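Local coordinates for pyrrolidone-carboxylate peptidase (Pyrococcus furiosus, PDB 1X10), which removes N-terminal pyroglutamyl (5-oxoproline) residues from polypeptides as a thiol peptidase of the C15 family, generally sparing bonds in which proline follows, at residues A[42-47]-A[90-95]; A[15-20]-A[67-72]; A[114-119]-A[201-206]; A[61-66]-A[159-164]. The protein carries 3 engineered substitutions. All coordinates share one frame; numbering follows the deposited sequence.

Contact 1 of 4, residues A[42-47]-A[90-95]; sequences PVVFGK and IPDNEG
Asp92 OD1 is gripped by two donors. Phe45 N donates to Asp92 OD1 at 2.9 Å, meeting the oxygen on its anti side and 20° out of the carboxylate plane, while Lys96, just beyond the turn, forms a salt bridge with the same atom and also bonds the carbonyl of Phe45. The other oxygen serves its own loop: Glu94 N reaches Asp92 OD2 at 2.8 Å from above the carboxylate, closing an Asx turn within the type I turn from Asp92 to Gly95. With chi1 at 65°, CG sits between the backbone N and the carbonyl carbon, a placement that lets one carboxylate serve both loops. Asn93 N adds a nearly straight bond to Val43 O (2.8 Å, 170°). At the outer margin Lys47 NZ pairs with Glu94 OE2 at 2.7 Å on its syn side. Next to this salt bridge Glu94 CG lies across the methyls of Val44, 3.4 Å from Val44 CG1. The side chain of Val43 is about 8 Å from that of the engineered Ser142 of the active site. The loop between strand 34-41 and helix 47-59 is thus joined to that between strands 76-83 and 110-112 by a buried carboxylate, whose charge Lys96 probably balances, and a backbone bond, with a more exposed ion pair alongside.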
# COMPACT_ATOMS: atom_id res chain seq x y z
N PRO A 42 -28.83 -5.03 7.81
CA PRO A 42 -28.63 -5.49 6.44
C PRO A 42 -27.78 -4.45 5.70
O PRO A 42 -27.81 -3.27 6.04
CB PRO A 42 -30.06 -5.54 5.89
CG PRO A 42 -30.70 -4.36 6.58
CD PRO A 42 -30.19 -4.51 8.01
N VAL A 43 -27.00 -4.90 4.72
CA VAL A 43 -26.17 -3.97 3.95
C VAL A 43 -27.04 -3.60 2.75
O VAL A 43 -26.76 -3.97 1.60
CB VAL A 43 -24.86 -4.64 3.49
CG1 VAL A 43 -24.01 -3.65 2.69
CG2 VAL A 43 -24.06 -5.11 4.71
N VAL A 44 -28.10 -2.85 3.04
CA VAL A 44 -29.07 -2.43 2.04
C VAL A 44 -29.60 -1.04 2.37
O VAL A 44 -30.11 -0.82 3.46
CB VAL A 44 -30.27 -3.40 2.03
CG1 VAL A 44 -31.30 -2.96 0.99
CG2 VAL A 44 -29.79 -4.83 1.78
N PHE A 45 -29.47 -0.11 1.44
CA PHE A 45 -29.97 1.24 1.68
C PHE A 45 -31.49 1.18 1.85
O PHE A 45 -32.16 0.39 1.20
CB PHE A 45 -29.62 2.17 0.52
CG PHE A 45 -28.15 2.43 0.37
CD1 PHE A 45 -27.42 1.84 -0.65
CD2 PHE A 45 -27.50 3.29 1.26
CE1 PHE A 45 -26.05 2.10 -0.80
CE2 PHE A 45 -26.14 3.56 1.12
CZ PHE A 45 -25.41 2.96 0.09
N GLY A 46 -32.02 2.03 2.73
CA GLY A 46 -33.45 2.04 2.98
C GLY A 46 -33.81 1.04 4.06
O GLY A 46 -34.17 1.43 5.18
N LYS A 47 -33.69 -0.24 3.75
CA LYS A 47 -34.00 -1.30 4.70
C LYS A 47 -33.16 -1.13 5.97
O LYS A 47 -33.68 -1.29 7.08
CB LYS A 47 -33.72 -2.66 4.07
CG LYS A 47 -34.19 -3.84 4.89
CD LYS A 47 -34.16 -5.12 4.06
CE LYS A 47 -35.06 -5.01 2.83
NZ LYS A 47 -35.06 -6.25 2.00
N ILE A 90 -19.80 0.50 -4.79
CA ILE A 90 -20.36 -0.79 -5.19
C ILE A 90 -21.83 -0.77 -4.78
O ILE A 90 -22.23 -0.00 -3.92
CB ILE A 90 -19.66 -1.98 -4.48
CG1 ILE A 90 -19.84 -1.88 -2.96
CG2 ILE A 90 -18.18 -2.01 -4.84
CD1 ILE A 90 -19.35 -3.09 -2.21
N PRO A 91 -22.66 -1.62 -5.40
CA PRO A 91 -24.08 -1.62 -5.02
C PRO A 91 -24.29 -2.30 -3.67
O PRO A 91 -23.42 -3.03 -3.19
CB PRO A 91 -24.74 -2.38 -6.16
CG PRO A 91 -23.70 -3.38 -6.53
CD PRO A 91 -22.41 -2.57 -6.50
N ASP A 92 -25.44 -2.04 -3.04
CA ASP A 92 -25.73 -2.68 -1.77
C ASP A 92 -26.16 -4.11 -2.06
O ASP A 92 -26.16 -4.53 -3.22
CB ASP A 92 -26.81 -1.91 -1.00
CG ASP A 92 -28.16 -1.91 -1.68
OD1 ASP A 92 -29.04 -1.16 -1.22
OD2 ASP A 92 -28.36 -2.66 -2.66
N ASN A 93 -26.54 -4.86 -1.03
CA ASN A 93 -26.94 -6.25 -1.20
C ASN A 93 -28.16 -6.50 -2.08
O ASN A 93 -28.47 -7.64 -2.41
CB ASN A 93 -27.12 -6.92 0.16
CG ASN A 93 -25.80 -7.36 0.78
OD1 ASN A 93 -25.75 -7.78 1.94
ND2 ASN A 93 -24.72 -7.28 0.00
N GLU A 94 -28.87 -5.44 -2.45
CA GLU A 94 -30.04 -5.62 -3.31
C GLU A 94 -29.79 -5.01 -4.68
O GLU A 94 -30.72 -4.76 -5.45
CB GLU A 94 -31.29 -5.02 -2.66
CG GLU A 94 -31.57 -5.54 -1.26
CD GLU A 94 -33.03 -5.42 -0.85
OE1 GLU A 94 -33.66 -4.40 -1.17
OE2 GLU A 94 -33.53 -6.36 -0.19
N GLY A 95 -28.52 -4.76 -4.98
CA GLY A 95 -28.14 -4.20 -6.27
C GLY A 95 -28.29 -2.70 -6.44
O GLY A 95 -28.12 -2.18 -7.54

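Contact 2 of 4, residues A[15-20]-A[67-72]; sequences KINPTE and VGLAPG
The start of helix 18-26 lies against the C-terminal end of strand 63-69, with the CA atoms of Thr19 and Gly68 5.7 Å apart. Gly68 lies close to His166 and to the engineered Ser142, which puts this packing next to the active site. Thr19 CB is directed at the strand, and the methyl does the touching: Thr19 CG2 comes to 3.3 Å from Gly68 C, is tight against Gly68 CA at 3.5 Å, and also meets Val67 CG1. In the N-cap of the helix, Asn17 OD1 accepts both Thr19 N (3.0 Å) and Thr19 OG1 (2.6 Å), the two donors coming from the same face of the amide, and OG1 is also hydrogen-bonded to Phe8 N. Asn17 OD1 in turn rests 3.7 Å from Leu69 CB. Pro18 then crosses the leucine side chain at about a right angle, Pro18 CD against Leu69 CG at 3.8 Å. Leu69 N donates to a water 3.1 Å away, which Asn17 ND2 reaches weakly, while ND2 also bonds Glu9 O. Polar groups here are spent on capping the helix and tying it to strand 2-8, so that mostly methyl and ring carbons meet strand 63-69.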
# COMPACT_ATOMS: atom_id res chain seq x y z
N LYS A 15 -18.05 -14.11 2.30
CA LYS A 15 -18.91 -15.13 2.90
C LYS A 15 -19.27 -14.73 4.32
O LYS A 15 -20.31 -15.14 4.84
CB LYS A 15 -18.21 -16.49 2.89
CG LYS A 15 -18.42 -17.25 1.59
CD LYS A 15 -17.92 -16.45 0.39
CE LYS A 15 -18.78 -16.70 -0.85
NZ LYS A 15 -20.16 -16.15 -0.67
N ILE A 16 -18.42 -13.91 4.94
CA ILE A 16 -18.69 -13.47 6.31
C ILE A 16 -18.37 -11.99 6.52
O ILE A 16 -17.69 -11.35 5.72
CB ILE A 16 -17.86 -14.25 7.34
CG1 ILE A 16 -16.39 -13.84 7.25
CG2 ILE A 16 -18.01 -15.76 7.12
CD1 ILE A 16 -15.52 -14.40 8.35
N ASN A 17 -18.88 -11.48 7.63
CA ASN A 17 -18.64 -10.11 8.06
C ASN A 17 -18.39 -10.29 9.54
O ASN A 17 -19.30 -10.63 10.30
CB ASN A 17 -19.88 -9.23 7.84
CG ASN A 17 -19.59 -7.77 8.12
OD1 ASN A 17 -18.88 -7.45 9.07
ND2 ASN A 17 -20.15 -6.88 7.30
N PRO A 18 -17.14 -10.07 9.98
CA PRO A 18 -16.83 -10.24 11.40
C PRO A 18 -17.67 -9.40 12.36
O PRO A 18 -17.84 -9.77 13.53
CB PRO A 18 -15.34 -9.89 11.47
CG PRO A 18 -15.17 -8.91 10.36
CD PRO A 18 -15.99 -9.54 9.25
N THR A 19 -18.22 -8.28 11.89
CA THR A 19 -19.02 -7.43 12.77
C THR A 19 -20.37 -8.07 13.10
O THR A 19 -21.00 -7.73 14.09
CB THR A 19 -19.23 -6.01 12.17
OG1 THR A 19 -20.02 -6.08 10.98
CG2 THR A 19 -17.88 -5.39 11.84
N GLU A 20 -20.81 -9.01 12.26
CA GLU A 20 -22.06 -9.71 12.53
C GLU A 20 -21.85 -10.56 13.78
O GLU A 20 -22.69 -10.59 14.68
CB GLU A 20 -22.45 -10.59 11.34
CG GLU A 20 -23.60 -11.55 11.64
CD GLU A 20 -24.22 -12.15 10.39
OE1 GLU A 20 -23.47 -12.45 9.43
OE2 GLU A 20 -25.45 -12.35 10.36
N VAL A 67 -20.72 -0.90 14.34
CA VAL A 67 -19.48 -1.50 13.87
C VAL A 67 -19.60 -2.00 12.44
O VAL A 67 -20.64 -2.50 12.02
CB VAL A 67 -19.08 -2.68 14.79
CG1 VAL A 67 -17.64 -3.10 14.53
CG2 VAL A 67 -19.26 -2.27 16.26
N GLY A 68 -18.51 -1.86 11.69
CA GLY A 68 -18.51 -2.31 10.31
C GLY A 68 -17.15 -2.83 9.87
O GLY A 68 -16.14 -2.60 10.54
N LEU A 69 -17.15 -3.54 8.75
CA LEU A 69 -15.94 -4.10 8.19
C LEU A 69 -15.35 -3.05 7.24
O LEU A 69 -16.08 -2.45 6.45
CB LEU A 69 -16.27 -5.37 7.41
CG LEU A 69 -15.24 -6.46 7.07
CD1 LEU A 69 -15.44 -6.86 5.62
CD2 LEU A 69 -13.82 -6.01 7.33
N ALA A 70 -14.04 -2.84 7.31
CA ALA A 70 -13.36 -1.88 6.43
C ALA A 70 -12.24 -2.62 5.71
O ALA A 70 -11.08 -2.61 6.14
CB ALA A 70 -12.78 -0.72 7.23
N PRO A 71 -12.57 -3.27 4.59
CA PRO A 71 -11.57 -4.01 3.81
C PRO A 71 -10.33 -3.17 3.51
O PRO A 71 -10.45 -2.06 3.01
CB PRO A 71 -12.34 -4.38 2.53
CG PRO A 71 -13.75 -4.51 3.02
CD PRO A 71 -13.89 -3.32 3.93
N GLY A 72 -9.16 -3.71 3.81
CA GLY A 72 -7.93 -2.98 3.52
C GLY A 72 -7.32 -2.23 4.69
O GLY A 72 -6.11 -2.01 4.71
O HOH W 1 -19.63 -3.52 6.93

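Contact 3 of 4, residues A[114-119]-A[201-206]; sequences TLPIKK and EVALEE
Two helices on one face of the central sheet meet where the N-terminal turn of helix 117-126 comes up against the last turns of the C-terminal helix 189-206. The wedge between them is Pro116, the N-cap residue of the first helix and the centre of an inverse gamma turn. Its ring carbon CG lies 4.0 Å from Val202 CG1 and 4.1 Å from Ala203 CA, and its CB faces the methylene of Glu206, with Glu206 CG at 4.0 Å. The small side chain of Ala203 lets the proline ring come this near the helix backbone, and Leu115 CD2 approaches Ala203 CB more loosely at 4.5 Å. One turn further along, Lys119 lays its CB against Val202 CG1 (3.9 Å) and then runs out extended to the carboxylate of Glu206. Lys119 NZ bonds Glu206 OE2 at 2.9 Å through the syn lone pair and, weakly, Glu206 OE1 at 3.1 Å, making a forked salt bridge. Glu206 is able to take part because its chain bends at chi2 (64°), folding the carboxylate back over the proline and into the path of the lysine, which it crosses at about a right angle. On the sheet side, Leu115 and Ala203 rest on Ile65 and Ile63, while Pro116 and Glu206 touch Met161. The neighbouring Lys118 instead forms a salt bridge with Asp100 of the second subunit. The arrangement is that of helices packed side by side on one face of the mixed central sheet of an alpha/beta fold.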
# COMPACT_ATOMS: atom_id res chain seq x y z
N THR A 114 -20.15 11.40 18.79
CA THR A 114 -20.24 11.89 20.15
C THR A 114 -19.64 10.88 21.13
O THR A 114 -19.82 10.99 22.34
CB THR A 114 -21.69 12.24 20.55
OG1 THR A 114 -22.57 11.19 20.15
CG2 THR A 114 -22.12 13.55 19.89
N LEU A 115 -18.94 9.88 20.60
CA LEU A 115 -18.27 8.92 21.45
C LEU A 115 -16.97 9.62 21.84
O LEU A 115 -16.50 10.50 21.13
CB LEU A 115 -17.92 7.64 20.67
CG LEU A 115 -19.06 6.75 20.17
CD1 LEU A 115 -18.47 5.59 19.38
CD2 LEU A 115 -19.87 6.23 21.34
N PRO A 116 -16.40 9.26 23.00
CA PRO A 116 -15.14 9.90 23.41
C PRO A 116 -14.04 9.20 22.62
O PRO A 116 -13.27 8.40 23.16
CB PRO A 116 -15.09 9.60 24.91
CG PRO A 116 -15.73 8.23 24.98
CD PRO A 116 -16.91 8.36 24.05
N ILE A 117 -13.96 9.51 21.32
CA ILE A 117 -13.01 8.87 20.43
C ILE A 117 -11.54 8.90 20.82
O ILE A 117 -10.84 7.90 20.67
CB ILE A 117 -13.17 9.37 18.97
CG1 ILE A 117 -12.75 10.83 18.85
CG2 ILE A 117 -14.63 9.21 18.53
CD1 ILE A 117 -12.83 11.35 17.40
N LYS A 118 -11.05 10.03 21.33
CA LYS A 118 -9.65 10.10 21.73
C LYS A 118 -9.37 9.21 22.95
O LYS A 118 -8.33 8.56 23.01
CB LYS A 118 -9.23 11.55 22.01
CG LYS A 118 -9.08 12.41 20.75
CD LYS A 118 -8.06 11.80 19.78
CE LYS A 118 -7.91 12.60 18.48
NZ LYS A 118 -7.25 13.92 18.68
N LYS A 119 -10.28 9.19 23.91
CA LYS A 119 -10.10 8.35 25.09
C LYS A 119 -10.17 6.87 24.71
O LYS A 119 -9.44 6.05 25.27
CB LYS A 119 -11.17 8.66 26.15
CG LYS A 119 -10.99 10.02 26.81
CD LYS A 119 -12.00 10.21 27.93
CE LYS A 119 -11.75 11.51 28.68
NZ LYS A 119 -12.76 11.72 29.76
N GLU A 201 -16.94 0.18 27.24
CA GLU A 201 -16.52 0.47 28.60
C GLU A 201 -16.12 1.93 28.77
O GLU A 201 -16.54 2.60 29.72
CB GLU A 201 -15.34 -0.44 28.99
CG GLU A 201 -15.68 -1.92 28.96
CD GLU A 201 -14.46 -2.81 29.12
OE1 GLU A 201 -14.64 -4.04 29.11
OE2 GLU A 201 -13.32 -2.29 29.24
N VAL A 202 -15.32 2.42 27.83
CA VAL A 202 -14.86 3.81 27.88
C VAL A 202 -16.04 4.78 27.71
O VAL A 202 -16.10 5.81 28.38
CB VAL A 202 -13.80 4.08 26.80
CG1 VAL A 202 -13.39 5.56 26.82
CG2 VAL A 202 -12.58 3.19 27.04
N ALA A 203 -16.97 4.45 26.82
CA ALA A 203 -18.13 5.30 26.59
C ALA A 203 -18.95 5.36 27.88
O ALA A 203 -19.33 6.44 28.35
CB ALA A 203 -18.98 4.75 25.45
N LEU A 204 -19.22 4.19 28.46
CA LEU A 204 -20.00 4.11 29.69
C LEU A 204 -19.37 4.93 30.81
O LEU A 204 -20.06 5.69 31.50
CB LEU A 204 -20.14 2.65 30.14
CG LEU A 204 -21.11 1.78 29.34
CD1 LEU A 204 -20.92 0.33 29.72
CD2 LEU A 204 -22.54 2.23 29.59
N GLU A 205 -18.06 4.78 31.00
CA GLU A 205 -17.36 5.51 32.04
C GLU A 205 -17.45 7.02 31.80
O GLU A 205 -17.43 7.81 32.74
CB GLU A 205 -15.89 5.09 32.07
CG GLU A 205 -15.67 3.67 32.54
CD GLU A 205 -14.23 3.22 32.40
OE1 GLU A 205 -13.33 3.95 32.87
OE2 GLU A 205 -13.99 2.14 31.82
N GLU A 206 -17.56 7.40 30.53
CA GLU A 206 -17.66 8.80 30.16
C GLU A 206 -18.99 9.38 30.63
O GLU A 206 -19.05 10.53 31.06
CB GLU A 206 -17.52 8.95 28.65
CG GLU A 206 -17.21 10.36 28.19
CD GLU A 206 -15.86 10.86 28.68
OE1 GLU A 206 -15.50 12.01 28.36
OE2 GLU A 206 -15.15 10.10 29.38

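Contact 4 of 4, residues A[61-66]-A[159-164]; sequences PDIAIH and PKMSGF
His66 N donates to Gly163 O at 3.0 Å and an almost straight 174°, one of a series of backbone bonds joining strands 63-69 and 161-167 in parallel. Ala64 carries the middle of the pair, its N bonded to Met161 O at 2.9 Å and its O accepting Gly163 N at 3.1 Å, nearly end-on to the carbonyl. Where the pairing begins, Asp62 O takes Met161 N in its own carbonyl plane (3.2 Å) and, weakly, Lys160 N as well. Alongside, the carboxylate of Asp62 and the extended Lys160 chain point the same way in a loose salt bridge, OD1 to NZ 3.6 Å, while OD2 turns to Lys2 N. Pro159, entered through a cis peptide bond, places CG 3.8 Å from Ala64 CB on the sheet face that also carries His66, Ser162 and Phe164. There the imidazole is held from both ends, ND1 by Thr6 and NE2 by Ser149, which bonds Ser162 OG too; Ser162 OG lies at the edge of the His66 ring, near its plane. Phe164, its CG anti to the backbone N (chi1 -160°), swings back over the neighbouring strand until His66 O sits 3.2 Å above the ring centre, with His66 CB 3.5 Å from Phe164 CD2. Ile63, Ile65 and Met161 occupy the other face, beneath helix 189-206. Buried polar groups of the pair are therefore matched by strand bonds and by bonds to the hydroxyls of Thr6 and Ser149, and the phenyl ring so placed packs against His166 and the engineered Ser142 of the active site.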
# COMPACT_ATOMS: atom_id res chain seq x y z
N PRO A 61 -31.39 3.24 23.41
CA PRO A 61 -30.07 3.15 24.04
C PRO A 61 -29.51 4.51 24.46
O PRO A 61 -29.84 5.53 23.86
CB PRO A 61 -29.19 2.52 22.96
CG PRO A 61 -30.16 2.03 21.91
CD PRO A 61 -31.28 3.00 21.97
N ASP A 62 -28.67 4.50 25.49
CA ASP A 62 -28.02 5.71 25.97
C ASP A 62 -26.78 5.89 25.12
O ASP A 62 -26.32 7.01 24.87
CB ASP A 62 -27.61 5.54 27.43
CG ASP A 62 -28.80 5.44 28.35
OD1 ASP A 62 -29.44 6.49 28.60
OD2 ASP A 62 -29.10 4.32 28.81
N ILE A 63 -26.23 4.76 24.68
CA ILE A 63 -25.02 4.73 23.85
C ILE A 63 -25.21 3.80 22.66
O ILE A 63 -25.71 2.68 22.82
CB ILE A 63 -23.81 4.21 24.66
CG1 ILE A 63 -23.55 5.13 25.86
CG2 ILE A 63 -22.58 4.11 23.75
CD1 ILE A 63 -22.50 4.60 26.82
N ALA A 64 -24.81 4.26 21.48
CA ALA A 64 -24.92 3.45 20.28
C ALA A 64 -23.55 3.38 19.62
O ALA A 64 -22.94 4.40 19.28
CB ALA A 64 -25.93 4.07 19.31
N ILE A 65 -23.06 2.16 19.45
CA ILE A 65 -21.77 1.94 18.81
C ILE A 65 -22.01 1.02 17.63
O ILE A 65 -22.31 -0.17 17.80
CB ILE A 65 -20.75 1.32 19.77
CG1 ILE A 65 -20.45 2.32 20.90
CG2 ILE A 65 -19.46 0.97 19.01
CD1 ILE A 65 -19.50 1.80 21.96
N HIS A 66 -21.92 1.58 16.43
CA HIS A 66 -22.14 0.86 15.19
C HIS A 66 -20.80 0.39 14.66
O HIS A 66 -19.85 1.17 14.55
CB HIS A 66 -22.86 1.79 14.20
CG HIS A 66 -24.12 2.38 14.75
ND1 HIS A 66 -25.25 1.62 14.98
CD2 HIS A 66 -24.40 3.62 15.20
CE1 HIS A 66 -26.18 2.38 15.55
NE2 HIS A 66 -25.69 3.60 15.69
N PRO A 159 -29.74 8.27 21.07
CA PRO A 159 -28.82 8.02 22.19
C PRO A 159 -28.00 9.26 22.53
O PRO A 159 -27.82 10.14 21.69
CB PRO A 159 -27.94 6.89 21.66
CG PRO A 159 -27.88 7.18 20.20
CD PRO A 159 -29.32 7.51 19.88
N LYS A 160 -27.52 9.34 23.77
CA LYS A 160 -26.71 10.48 24.21
C LYS A 160 -25.38 10.47 23.47
O LYS A 160 -24.84 11.52 23.14
CB LYS A 160 -26.45 10.40 25.71
CG LYS A 160 -27.70 10.30 26.57
CD LYS A 160 -27.33 10.05 28.03
CE LYS A 160 -28.55 9.74 28.88
NZ LYS A 160 -28.18 9.41 30.28
N MET A 161 -24.85 9.28 23.23
CA MET A 161 -23.59 9.12 22.52
C MET A 161 -23.78 8.15 21.36
O MET A 161 -24.43 7.11 21.51
CB MET A 161 -22.50 8.55 23.43
CG MET A 161 -22.14 9.40 24.62
SD MET A 161 -20.78 8.62 25.53
CE MET A 161 -19.71 10.04 25.78
N SER A 162 -23.18 8.48 20.22
CA SER A 162 -23.28 7.64 19.03
C SER A 162 -22.00 7.75 18.22
O SER A 162 -21.41 8.83 18.10
CB SER A 162 -24.48 8.07 18.17
OG SER A 162 -24.58 7.28 17.00
N GLY A 163 -21.57 6.63 17.67
CA GLY A 163 -20.35 6.64 16.88
C GLY A 163 -20.20 5.37 16.09
O GLY A 163 -21.02 4.45 16.19
N PHE A 164 -19.13 5.32 15.30
CA PHE A 164 -18.86 4.17 14.45
C PHE A 164 -17.42 3.68 14.56
O PHE A 164 -16.47 4.47 14.65
CB PHE A 164 -19.17 4.53 13.00
CG PHE A 164 -19.39 3.34 12.13
CD1 PHE A 164 -18.32 2.54 11.73
CD2 PHE A 164 -20.67 2.95 11.77
CE1 PHE A 164 -18.53 1.38 10.99
CE2 PHE A 164 -20.89 1.79 11.04
CZ PHE A 164 -19.83 1.01 10.65

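How the contacts relate
From the N terminus, contact 2 opens first at 15-20, followed by contact 1 at 42-47 and contact 4 at 61-66, before contact 2 closes at 67-72 and contact 1 at 90-95. Contact 3 opens at 114-119, inside the loop that contact 4 closes at 159-164, and itself closes at 201-206. Contacts 1, 2 and 4 therefore all cross one another, contact 3 crosses contact 4, and none nests. Strand 63-69 serves both contacts 2 and 4, which meet where Phe164 touches Gly68. Contact 3 borders contact 4 through Thr114 and Ser162, whereas contact 1 joins two loops, its centre about 30 Å from that of contact 3.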